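Local atomic coordinates of thioredoxin (Thermosipho africanus, PDB entry 6MOS), a protein that probably acts as a small thiol-disulfide oxidoreductase of the thioredoxin family, exchanging electrons with partner proteins through a redox-active pair of cysteines. Residues 44-55 against 98-108. Numbering follows the deposited sequence.
Sequences MLPKIQTIAKNF and FSISEVINTIE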
ATOM      1  N   MET A  44       8.489  -6.214   4.322  1.00 26.66           N
ATOM      2  CA  MET A  44       7.146  -5.701   4.578  1.00 26.22           C
ATOM      3  C   MET A  44       6.096  -6.393   3.721  1.00 28.32           C
ATOM      4  O   MET A  44       4.924  -6.445   4.118  1.00 27.22           O
ATOM      5  CB  MET A  44       7.122  -4.186   4.335  1.00 28.30           C
ATOM      6  CG  MET A  44       5.836  -3.480   4.725  1.00 29.02           C
ATOM      7  SD  MET A  44       5.869  -1.727   4.299  1.00 29.91           S
ATOM      8  CE  MET A  44       7.142  -1.124   5.419  1.00 28.28           C
ATOM      9  N   LEU A  45       6.505  -6.942   2.572  1.00 25.69           N
ATOM     10  CA  LEU A  45       5.557  -7.516   1.618  1.00 27.73           C
ATOM     11  C   LEU A  45       4.672  -8.601   2.226  1.00 30.90           C
ATOM     12  O   LEU A  45       3.448  -8.540   2.036  1.00 34.17           O
ATOM     13  CB  LEU A  45       6.321  -8.037   0.400  1.00 24.75           C
ATOM     14  CG  LEU A  45       5.433  -8.723  -0.644  1.00 29.10           C
ATOM     15  CD1 LEU A  45       4.387  -7.747  -1.130  1.00 29.82           C
ATOM     16  CD2 LEU A  45       6.279  -9.233  -1.783  1.00 34.98           C
ATOM     17  N   PRO A  46       5.197  -9.607   2.934  1.00 31.60           N
ATOM     18  CA  PRO A  46       4.281 -10.605   3.509  1.00 34.68           C
ATOM     19  C   PRO A  46       3.362 -10.028   4.570  1.00 33.79           C
ATOM     20  O   PRO A  46       2.220 -10.487   4.704  1.00 37.29           O
ATOM     21  CB  PRO A  46       5.229 -11.668   4.080  1.00 38.66           C
ATOM     22  CG  PRO A  46       6.507 -10.971   4.279  1.00 32.00           C
ATOM     23  CD  PRO A  46       6.606  -9.958   3.193  1.00 31.50           C
ATOM     24  N   LYS A  47       3.815  -9.022   5.318  1.00 33.23           N
ATOM     25  CA  LYS A  47       2.938  -8.376   6.283  1.00 28.63           C
ATOM     26  C   LYS A  47       1.787  -7.678   5.579  1.00 31.77           C
ATOM     27  O   LYS A  47       0.623  -7.840   5.960  1.00 32.45           O
ATOM     28  CB  LYS A  47       3.724  -7.372   7.124  1.00 29.76           C
ATOM     29  CG  LYS A  47       4.998  -7.907   7.770  1.00 34.32           C
ATOM     30  CD  LYS A  47       5.690  -6.790   8.548  1.00 39.51           C
ATOM     31  CE  LYS A  47       7.025  -7.223   9.152  1.00 39.78           C
ATOM     32  NZ  LYS A  47       6.839  -8.106  10.336  1.00 54.28           N
ATOM     33  N   ILE A  48       2.097  -6.882   4.551  1.00 30.46           N
ATOM     34  CA  ILE A  48       1.040  -6.123   3.893  1.00 33.59           C
ATOM     35  C   ILE A  48       0.077  -7.069   3.190  1.00 35.15           C
ATOM     36  O   ILE A  48      -1.132  -6.819   3.157  1.00 30.39           O
ATOM     37  CB  ILE A  48       1.636  -5.065   2.939  1.00 28.41           C
ATOM     38  CG1 ILE A  48       0.552  -4.091   2.466  1.00 30.30           C
ATOM     39  CG2 ILE A  48       2.327  -5.690   1.739  1.00 31.97           C
ATOM     40  CD1 ILE A  48       0.044  -3.171   3.571  1.00 37.86           C
ATOM     41  N   GLN A  49       0.582  -8.186   2.667  1.00 32.60           N
ATOM     42  CA  GLN A  49      -0.298  -9.178   2.055  1.00 35.52           C
ATOM     43  C   GLN A  49      -1.227  -9.801   3.086  1.00 37.84           C
ATOM     44  O   GLN A  49      -2.416 -10.013   2.816  1.00 42.12           O
ATOM     45  CB  GLN A  49       0.537 -10.253   1.370  1.00 37.59           C
ATOM     46  CG  GLN A  49       1.223  -9.758   0.129  1.00 40.25           C
ATOM     47  CD  GLN A  49       1.854 -10.876  -0.665  1.00 51.92           C
ATOM     48  OE1 GLN A  49       1.778 -10.893  -1.893  1.00 53.53           O
ATOM     49  NE2 GLN A  49       2.486 -11.820   0.033  1.00 50.88           N
ATOM     50  N   THR A  50      -0.701 -10.100   4.271  1.00 35.11           N
ATOM     51  CA  THR A  50      -1.532 -10.669   5.320  1.00 37.34           C
ATOM     52  C   THR A  50      -2.585  -9.673   5.779  1.00 39.47           C
ATOM     53  O   THR A  50      -3.752 -10.038   5.956  1.00 40.13           O
ATOM     54  CB  THR A  50      -0.644 -11.117   6.478  1.00 45.73           C
ATOM     55  OG1 THR A  50       0.053 -12.313   6.100  1.00 53.89           O
ATOM     56  CG2 THR A  50      -1.471 -11.371   7.733  1.00 47.40           C
ATOM     57  N   ILE A  51      -2.190  -8.408   5.952  1.00 37.16           N
ATOM     58  CA  ILE A  51      -3.139  -7.345   6.284  1.00 35.83           C
ATOM     59  C   ILE A  51      -4.292  -7.333   5.289  1.00 36.64           C
ATOM     60  O   ILE A  51      -5.467  -7.244   5.670  1.00 40.39           O
ATOM     61  CB  ILE A  51      -2.422  -5.984   6.317  1.00 31.58           C
ATOM     62  CG1 ILE A  51      -1.439  -5.927   7.484  1.00 37.96           C
ATOM     63  CG2 ILE A  51      -3.418  -4.839   6.410  1.00 36.59           C
ATOM     64  CD1 ILE A  51      -0.363  -4.875   7.297  1.00 42.39           C
ATOM     65  N   ALA A  52      -3.970  -7.418   3.996  1.00 40.61           N
ATOM     66  CA  ALA A  52      -5.004  -7.364   2.965  1.00 39.93           C
ATOM     67  C   ALA A  52      -5.932  -8.569   3.057  1.00 32.76           C
ATOM     68  O   ALA A  52      -7.160  -8.432   2.992  1.00 40.60           O
ATOM     69  CB  ALA A  52      -4.357  -7.281   1.582  1.00 30.87           C
ATOM     70  N   LYS A  53      -5.354  -9.762   3.215  0.86 38.55           N
ATOM     71  CA  LYS A  53      -6.158 -10.962   3.417  0.86 37.84           C
ATOM     72  C   LYS A  53      -6.999 -10.850   4.683  0.86 38.55           C
ATOM     73  O   LYS A  53      -8.153 -11.292   4.715  0.86 47.81           O
ATOM     74  CB  LYS A  53      -5.241 -12.186   3.480  0.86 40.19           C
ATOM     75  CG  LYS A  53      -5.960 -13.505   3.700  0.86 47.91           C
ATOM     76  CD  LYS A  53      -5.267 -14.351   4.766  0.86 48.67           C
ATOM     77  CE  LYS A  53      -5.778 -15.797   4.770  0.86 64.89           C
ATOM     78  NZ  LYS A  53      -7.264 -15.926   4.632  0.86 58.75           N
ATOM     79  N   ASN A  54      -6.439 -10.244   5.734  0.97 46.04           N
ATOM     80  CA  ASN A  54      -7.141 -10.123   7.006  0.97 42.27           C
ATOM     81  C   ASN A  54      -8.375  -9.237   6.899  0.97 47.74           C
ATOM     82  O   ASN A  54      -9.351  -9.449   7.628  0.97 45.39           O
ATOM     83  CB  ASN A  54      -6.196  -9.564   8.060  0.97 46.39           C
ATOM     84  CG  ASN A  54      -6.382 -10.215   9.399  0.97 59.55           C
ATOM     85  OD1 ASN A  54      -5.808 -11.272   9.671  0.97 63.31           O
ATOM     86  ND2 ASN A  54      -7.190  -9.592  10.252  0.97 60.23           N
ATOM     87  N   PHE A  55      -8.350  -8.239   6.016  1.00 42.77           N
ATOM     88  CA  PHE A  55      -9.472  -7.329   5.828  1.00 36.67           C
ATOM     89  C   PHE A  55     -10.242  -7.599   4.543  1.00 41.45           C
ATOM     90  O   PHE A  55     -11.150  -6.829   4.209  1.00 40.79           O
ATOM     91  CB  PHE A  55      -8.994  -5.873   5.838  1.00 40.51           C
ATOM     92  CG  PHE A  55      -8.486  -5.403   7.167  1.00 37.94           C
ATOM     93  CD1 PHE A  55      -9.363  -4.944   8.134  1.00 38.78           C
ATOM     94  CD2 PHE A  55      -7.127  -5.396   7.445  1.00 42.56           C
ATOM     95  CE1 PHE A  55      -8.897  -4.499   9.354  1.00 37.88           C
ATOM     96  CE2 PHE A  55      -6.650  -4.952   8.669  1.00 41.95           C
ATOM     97  CZ  PHE A  55      -7.537  -4.503   9.626  1.00 48.56           C
ATOM     98  N   PHE A  98       7.310   5.425   7.594  1.00 36.59           N
ATOM     99  CA  PHE A  98       6.075   4.889   8.147  1.00 31.13           C
ATOM    100  C   PHE A  98       6.325   3.460   8.607  1.00 32.85           C
ATOM    101  O   PHE A  98       7.215   2.774   8.091  1.00 28.74           O
ATOM    102  CB  PHE A  98       4.937   4.928   7.123  1.00 29.05           C
ATOM    103  CG  PHE A  98       5.121   3.979   5.978  1.00 28.47           C
ATOM    104  CD1 PHE A  98       5.895   4.333   4.876  1.00 24.94           C
ATOM    105  CD2 PHE A  98       4.500   2.739   5.986  1.00 25.80           C
ATOM    106  CE1 PHE A  98       6.046   3.461   3.817  1.00 28.26           C
ATOM    107  CE2 PHE A  98       4.661   1.855   4.924  1.00 21.43           C
ATOM    108  CZ  PHE A  98       5.430   2.220   3.840  1.00 24.83           C
ATOM    109  N   SER A  99       5.541   3.028   9.591  1.00 29.26           N
ATOM    110  CA  SER A  99       5.567   1.661  10.081  1.00 25.35           C
ATOM    111  C   SER A  99       4.342   0.915   9.578  1.00 26.47           C
ATOM    112  O   SER A  99       3.334   1.521   9.204  1.00 31.09           O
ATOM    113  CB  SER A  99       5.593   1.619  11.612  1.00 29.26           C
ATOM    114  OG  SER A  99       4.394   2.163  12.138  1.00 36.73           O
ATOM    115  N   ILE A 100       4.422  -0.416   9.602  1.00 22.34           N
ATOM    116  CA  ILE A 100       3.291  -1.203   9.120  1.00 23.26           C
ATOM    117  C   ILE A 100       2.084  -1.030  10.032  1.00 29.29           C
ATOM    118  O   ILE A 100       0.946  -1.171   9.577  1.00 32.73           O
ATOM    119  CB  ILE A 100       3.700  -2.680   8.958  1.00 28.62           C
ATOM    120  CG1 ILE A 100       2.710  -3.421   8.074  1.00 34.80           C
ATOM    121  CG2 ILE A 100       3.806  -3.379  10.298  1.00 29.01           C
ATOM    122  CD1 ILE A 100       2.818  -3.039   6.611  1.00 44.63           C
ATOM    123  N   SER A 101       2.296  -0.667  11.304  1.00 33.75           N
ATOM    124  CA  SER A 101       1.161  -0.447  12.200  1.00 32.57           C
ATOM    125  C   SER A 101       0.320   0.756  11.775  1.00 32.97           C
ATOM    126  O   SER A 101      -0.907   0.742  11.950  1.00 33.33           O
ATOM    127  CB  SER A 101       1.651  -0.272  13.637  1.00 36.32           C
ATOM    128  OG  SER A 101       2.555   0.807  13.731  1.00 39.34           O
ATOM    129  N   GLU A 102       0.950   1.796  11.216  0.79 26.21           N
ATOM    130  CA  GLU A 102       0.193   2.945  10.718  0.79 28.60           C
ATOM    131  C   GLU A 102      -0.768   2.533   9.616  0.79 27.85           C
ATOM    132  O   GLU A 102      -1.890   3.043   9.545  0.79 22.55           O
ATOM    133  CB  GLU A 102       1.125   4.028  10.186  0.79 27.57           C
ATOM    134  CG  GLU A 102       2.178   4.512  11.154  0.79 30.15           C
ATOM    135  CD  GLU A 102       3.086   5.530  10.508  0.79 41.01           C
ATOM    136  OE1 GLU A 102       2.597   6.311   9.663  0.79 49.54           O
ATOM    137  OE2 GLU A 102       4.291   5.539  10.822  0.79 41.76           O
ATOM    138  N   VAL A 103      -0.338   1.622   8.738  1.00 29.18           N
ATOM    139  CA  VAL A 103      -1.203   1.155   7.659  1.00 24.38           C
ATOM    140  C   VAL A 103      -2.418   0.432   8.223  1.00 26.07           C
ATOM    141  O   VAL A 103      -3.558   0.687   7.819  1.00 27.67           O
ATOM    142  CB  VAL A 103      -0.416   0.253   6.692  1.00 29.16           C
ATOM    143  CG1 VAL A 103      -1.327  -0.241   5.563  1.00 24.27           C
ATOM    144  CG2 VAL A 103       0.778   1.018   6.138  1.00 28.54           C
ATOM    145  N   ILE A 104      -2.192  -0.486   9.165  1.00 29.72           N
ATOM    146  CA  ILE A 104      -3.313  -1.196   9.776  1.00 30.07           C
ATOM    147  C   ILE A 104      -4.253  -0.213  10.452  1.00 27.84           C
ATOM    148  O   ILE A 104      -5.484  -0.320  10.334  1.00 30.21           O
ATOM    149  CB  ILE A 104      -2.806  -2.261  10.765  1.00 35.15           C
ATOM    150  CG1 ILE A 104      -2.023  -3.342  10.021  1.00 32.42           C
ATOM    151  CG2 ILE A 104      -3.985  -2.883  11.516  1.00 34.97           C
ATOM    152  CD1 ILE A 104      -1.247  -4.273  10.930  1.00 35.81           C
ATOM    153  N   ASN A 105      -3.691   0.765  11.168  1.00 29.78           N
ATOM    154  CA  ASN A 105      -4.521   1.717  11.893  1.00 32.81           C
ATOM    155  C   ASN A 105      -5.397   2.525  10.944  1.00 37.53           C
ATOM    156  O   ASN A 105      -6.569   2.784  11.243  1.00 30.19           O
ATOM    157  CB  ASN A 105      -3.641   2.637  12.732  1.00 42.94           C
ATOM    158  CG  ASN A 105      -4.354   3.151  13.950  1.00 57.86           C
ATOM    159  OD1 ASN A 105      -4.651   4.344  14.049  1.00 56.87           O
ATOM    160  ND2 ASN A 105      -4.652   2.250  14.886  1.00 58.76           N
ATOM    161  N   THR A 106      -4.852   2.925   9.791  1.00 28.17           N
ATOM    162  CA  THR A 106      -5.640   3.697   8.833  1.00 29.47           C
ATOM    163  C   THR A 106      -6.755   2.848   8.240  1.00 27.17           C
ATOM    164  O   THR A 106      -7.888   3.325   8.080  1.00 28.61           O
ATOM    165  CB  THR A 106      -4.740   4.256   7.726  1.00 31.97           C
ATOM    166  OG1 THR A 106      -3.807   5.186   8.288  1.00 35.21           O
ATOM    167  CG2 THR A 106      -5.560   4.961   6.658  1.00 32.23           C
ATOM    168  N   ILE A 107      -6.454   1.588   7.914  1.00 27.21           N
ATOM    169  CA  ILE A 107      -7.478   0.703   7.370  1.00 28.03           C
ATOM    170  C   ILE A 107      -8.596   0.506   8.384  1.00 32.95           C
ATOM    171  O   ILE A 107      -9.783   0.562   8.041  1.00 31.45           O
ATOM    172  CB  ILE A 107      -6.853  -0.637   6.933  1.00 29.20           C
ATOM    173  CG1 ILE A 107      -5.844  -0.406   5.813  1.00 28.44           C
ATOM    174  CG2 ILE A 107      -7.921  -1.613   6.486  1.00 35.38           C
ATOM    175  CD1 ILE A 107      -5.235  -1.687   5.240  1.00 33.02           C
ATOM    176  N   GLU A 108      -8.238   0.318   9.658  1.00 29.63           N
ATOM    177  CA  GLU A 108      -9.265   0.104  10.675  1.00 28.96           C
ATOM    178  C   GLU A 108     -10.104   1.355  10.895  1.00 25.77           C
ATOM    179  O   GLU A 108     -11.341   1.276  10.942  1.00 33.70           O
ATOM    180  CB  GLU A 108      -8.622  -0.362  11.981  1.00 32.41           C
ATOM    181  CG  GLU A 108      -8.318  -1.845  11.960  1.00 38.54           C
ATOM    182  CD  GLU A 108      -7.862  -2.387  13.297  1.00 49.44           C
ATOM    183  OE1 GLU A 108      -7.338  -1.601  14.115  1.00 56.46           O
ATOM    184  OE2 GLU A 108      -8.031  -3.607  13.527  1.00 57.67           O
TER
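I51 and I100 meet at the heart of an apolar helix-helix packing in the thioredoxin fold, where helix 39-55, at whose start the CxxC cysteines C38 and C41 sit, runs beside the C-terminal helix 100-115 on one side of the mixed sheet. The axes of the short helical segments run nearly parallel, at 14°, and come within 10.9 Å of each other. The pair illustrates how two helices can share a sheet face and still mesh with each other: I100 enters as a knob into the hole made by M44, K47, I48 and I51. Its CG1 branch stands anti to the backbone N (chi1 -163°), which carries the chain into that hole, and it meets I51 tip to tip, I100 CG1 lying a tight 3.5 Å from I51 CD1. One turn on, I104 CG1 slants across the same I51 branch. Beneath, toward the sheet, I48 CD1 crosses V103 CG1 at about a right angle, 3.8 Å away; Y32 and I59 underlie I48, while I84 and F94 underlie V103. Where the two segments begin, M44 slides past I100 and carries its sulfur to the F98 ring, an oblique Met-aromatic contact with M44 SD 3.8 Å from F98 CE2. Farther along, F55 closes the interface by laying its ring over I107, with the I104 CG2 methyl at the ring edge and the aliphatic CG of E108 against CZ. Shrinking F55 to an alanine would probably leave I107 CG2 and the E108 methylene without their aromatic partner and open a gap between the helices at this end. The ring contact is a well-centred CH-pi interaction: I107 CG2 sits 3.9 Å from the F55 ring centroid, just 9° off the ring normal.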